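Local coordinates for protein small COPII coat GTPase SAR1 (Encephalitozoon cuniculi, PDB 6VS4) that is a small Ras-like GTPase of the Sar1/ARF family, belongs to the COPII coat machinery, and holds guanosine-5'-diphosphate and a magnesium ion here, at residues Asp48-Thr53 with Val111-Val116. Sequence-based numbering, arbitrary orientation.
With MG (magnesium ion), chain E; GDP (guanosine-5'-diphosphate), chain D.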
loop_
_atom_site.group_PDB
_atom_site.type_symbol
_atom_site.label_atom_id
_atom_site.label_comp_id
_atom_site.label_asym_id
_atom_site.label_seq_id
_atom_site.Cartn_x
_atom_site.Cartn_y
_atom_site.Cartn_z
ATOM N N ASP A 48 28.908 18.670 17.822
ATOM C CA ASP A 48 27.775 17.911 18.337
ATOM C C ASP A 48 26.456 18.626 18.051
ATOM O O ASP A 48 26.403 19.854 17.923
ATOM C CB ASP A 48 27.922 17.699 19.842
ATOM C CG ASP A 48 28.061 19.001 20.587
ATOM O OD1 ASP A 48 29.123 19.643 20.448
ATOM O OD2 ASP A 48 27.099 19.402 21.280
ATOM N N ASN A 49 25.380 17.835 17.961
ATOM C CA ASN A 49 24.010 18.271 17.690
ATOM C C ASN A 49 23.795 18.664 16.231
ATOM O O ASN A 49 22.744 19.228 15.896
ATOM C CB ASN A 49 23.592 19.423 18.620
ATOM C CG ASN A 49 22.092 19.484 18.861
ATOM O OD1 ASN A 49 21.502 18.554 19.415
ATOM N ND2 ASN A 49 21.474 20.604 18.491
ATOM N N ALA A 50 24.758 18.387 15.347
ATOM C CA ALA A 50 24.605 18.741 13.938
ATOM C C ALA A 50 23.704 17.772 13.173
ATOM O O ALA A 50 23.132 18.157 12.146
ATOM C CB ALA A 50 25.976 18.813 13.261
ATOM N N GLY A 51 23.554 16.546 13.652
ATOM C CA GLY A 51 22.750 15.543 12.996
ATOM C C GLY A 51 23.521 14.350 12.454
ATOM O O GLY A 51 23.005 13.664 11.563
ATOM N N LYS A 52 24.724 14.083 12.969
ATOM C CA LYS A 52 25.556 13.004 12.446
ATOM C C LYS A 52 24.963 11.642 12.774
ATOM O O LYS A 52 24.795 10.797 11.889
ATOM C CB LYS A 52 26.969 13.104 13.022
ATOM C CG LYS A 52 27.786 14.278 12.527
ATOM C CD LYS A 52 29.113 14.332 13.266
ATOM C CE LYS A 52 29.060 15.368 14.368
ATOM N NZ LYS A 52 28.057 15.092 15.427
ATOM N N THR A 53 24.666 11.410 14.055
ATOM C CA THR A 53 24.087 10.141 14.478
ATOM C C THR A 53 22.742 9.902 13.802
ATOM O O THR A 53 22.414 8.767 13.432
ATOM C CB THR A 53 23.940 10.124 15.999
ATOM O OG1 THR A 53 25.237 10.151 16.607
ATOM C CG2 THR A 53 23.193 8.887 16.454
ATOM N N VAL A 111 31.998 13.296 5.191
ATOM C CA VAL A 111 30.703 13.955 5.245
ATOM C C VAL A 111 30.747 14.921 6.423
ATOM O O VAL A 111 30.793 14.501 7.586
ATOM C CB VAL A 111 29.560 12.939 5.373
ATOM C CG1 VAL A 111 28.215 13.633 5.445
ATOM C CG2 VAL A 111 29.603 11.992 4.203
ATOM N N PHE A 112 30.755 16.216 6.126
ATOM C CA PHE A 112 30.805 17.258 7.139
ATOM C C PHE A 112 29.424 17.893 7.254
ATOM O O PHE A 112 28.881 18.383 6.256
ATOM C CB PHE A 112 31.858 18.310 6.791
ATOM C CG PHE A 112 32.149 19.264 7.913
ATOM C CD1 PHE A 112 31.381 20.403 8.091
ATOM C CD2 PHE A 112 33.188 19.023 8.795
ATOM C CE1 PHE A 112 31.651 21.289 9.133
ATOM C CE2 PHE A 112 33.461 19.903 9.840
ATOM C CZ PHE A 112 32.692 21.035 10.006
ATOM N N ILE A 113 28.859 17.876 8.461
ATOM C CA ILE A 113 27.479 18.286 8.701
ATOM C C ILE A 113 27.456 19.544 9.560
ATOM O O ILE A 113 28.140 19.613 10.590
ATOM C CB ILE A 113 26.679 17.156 9.366
ATOM C CG1 ILE A 113 26.772 15.889 8.509
ATOM C CG2 ILE A 113 25.239 17.571 9.537
ATOM C CD1 ILE A 113 25.909 14.735 9.002
ATOM N N VAL A 114 26.644 20.525 9.154
ATOM C CA VAL A 114 26.500 21.793 9.860
ATOM C C VAL A 114 25.030 22.019 10.194
ATOM O O VAL A 114 24.155 21.830 9.343
ATOM C CB VAL A 114 27.045 22.971 9.023
ATOM C CG1 VAL A 114 26.808 24.313 9.739
ATOM C CG2 VAL A 114 28.511 22.776 8.706
ATOM N N ASP A 115 24.765 22.454 11.427
ATOM C CA ASP A 115 23.434 22.908 11.830
ATOM C C ASP A 115 23.307 24.386 11.458
ATOM O O ASP A 115 23.881 25.253 12.124
ATOM C CB ASP A 115 23.232 22.684 13.329
ATOM C CG ASP A 115 21.842 23.106 13.824
ATOM O OD1 ASP A 115 21.093 23.778 13.081
ATOM O OD2 ASP A 115 21.503 22.771 14.982
ATOM N N VAL A 116 22.534 24.677 10.409
ATOM C CA VAL A 116 22.409 26.048 9.929
ATOM C C VAL A 116 21.619 26.916 10.896
ATOM O O VAL A 116 21.681 28.147 10.811
ATOM C CB VAL A 116 21.760 26.083 8.532
ATOM C CG1 VAL A 116 22.515 25.183 7.574
ATOM C CG2 VAL A 116 20.289 25.668 8.610
HETATM MG MG MG E . 26.304 11.446 17.917
HETATM P PB GDP D . 25.088 14.554 16.663
HETATM O O1B GDP D . 25.649 15.146 17.969
HETATM O O2B GDP D . 25.247 13.064 16.596
HETATM O O3B GDP D . 25.720 15.307 15.490
HETATM O O3A GDP D . 23.546 14.933 16.605
HETATM P PA GDP D . 22.208 14.091 16.471
HETATM O O1A GDP D . 21.978 13.412 17.811
HETATM O O2A GDP D . 22.236 13.212 15.284
HETATM O "O5'" GDP D . 21.064 15.196 16.332
HETATM C "C5'" GDP D . 20.729 16.149 17.362
HETATM C "C4'" GDP D . 19.284 16.556 17.215
HETATM O "O4'" GDP D . 19.099 17.229 15.949
HETATM C "C3'" GDP D . 18.267 15.409 17.258
HETATM O "O3'" GDP D . 17.187 15.700 18.137
HETATM C "C2'" GDP D . 17.797 15.298 15.805
HETATM O "O2'" GDP D . 16.447 14.856 15.733
HETATM C "C1'" GDP D . 17.909 16.750 15.356
HETATM N N9 GDP D . 18.003 16.931 13.900
HETATM C C8 GDP D . 18.865 16.320 13.025
HETATM N N7 GDP D . 18.681 16.690 11.778
HETATM C C5 GDP D . 17.631 17.592 11.838
HETATM C C6 GDP D . 16.938 18.313 10.805
HETATM O O6 GDP D . 17.186 18.314 9.602
HETATM N N1 GDP D . 15.912 19.086 11.308
HETATM C C2 GDP D . 15.586 19.196 12.634
HETATM N N2 GDP D . 14.568 20.003 12.941
HETATM N N3 GDP D . 16.223 18.544 13.602
HETATM C C4 GDP D . 17.213 17.757 13.139
HETATM O O HOH W 1 23.418 22.473 16.859
HETATM O O HOH W 2 27.792 12.047 16.771
HETATM O O HOH W 3 24.458 11.981 18.512
#
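Ile113 and Ala50 form the apolar part of this buried contact, in which the phosphate-binding loop rests on the end of strand 109-115. The two branches of Ile113 divide the work. CG2, set anti to the backbone N, lies 4.0 Å from Ala50 CB and also meets Ala50 O, while CD1 reaches the start of helix 52-59, 3.9 Å from Lys52 CA. No direct hydrogen bond joins the segments.

One polar link runs through water 1, which accepts from Asn49 ND2 and donates to Asp115 OD2 (2.7 Å). The Asn49 and Asp115 side chains lie side by side, pointing the same way, with amide and carboxylate planes 42° apart. Lys147 makes a second bridge: its NZ forms a salt bridge with Asp115 OD2 and also bonds Asn49 O and GDP. His117 N holds Asp115 OD1.

On the diphosphate, Asn49 N donates almost straight to GDP O1B (2.7 Å, 168°), and Lys52 N and Gly51 N both reach O3B. Lys52 NZ also lies against O3B, modelled doubtfully close, and forms a salt bridge with Asp89. Thr53 OG1 binds magnesium at 2.1 Å, beside GDP O2B.

This is consistent with a P-loop (Walker A) whose amides and lysine probably offset phosphate charge, while Ile113 backs the loop, and water 1 and Lys147 probably help to hold its Asn49 side to the strand end.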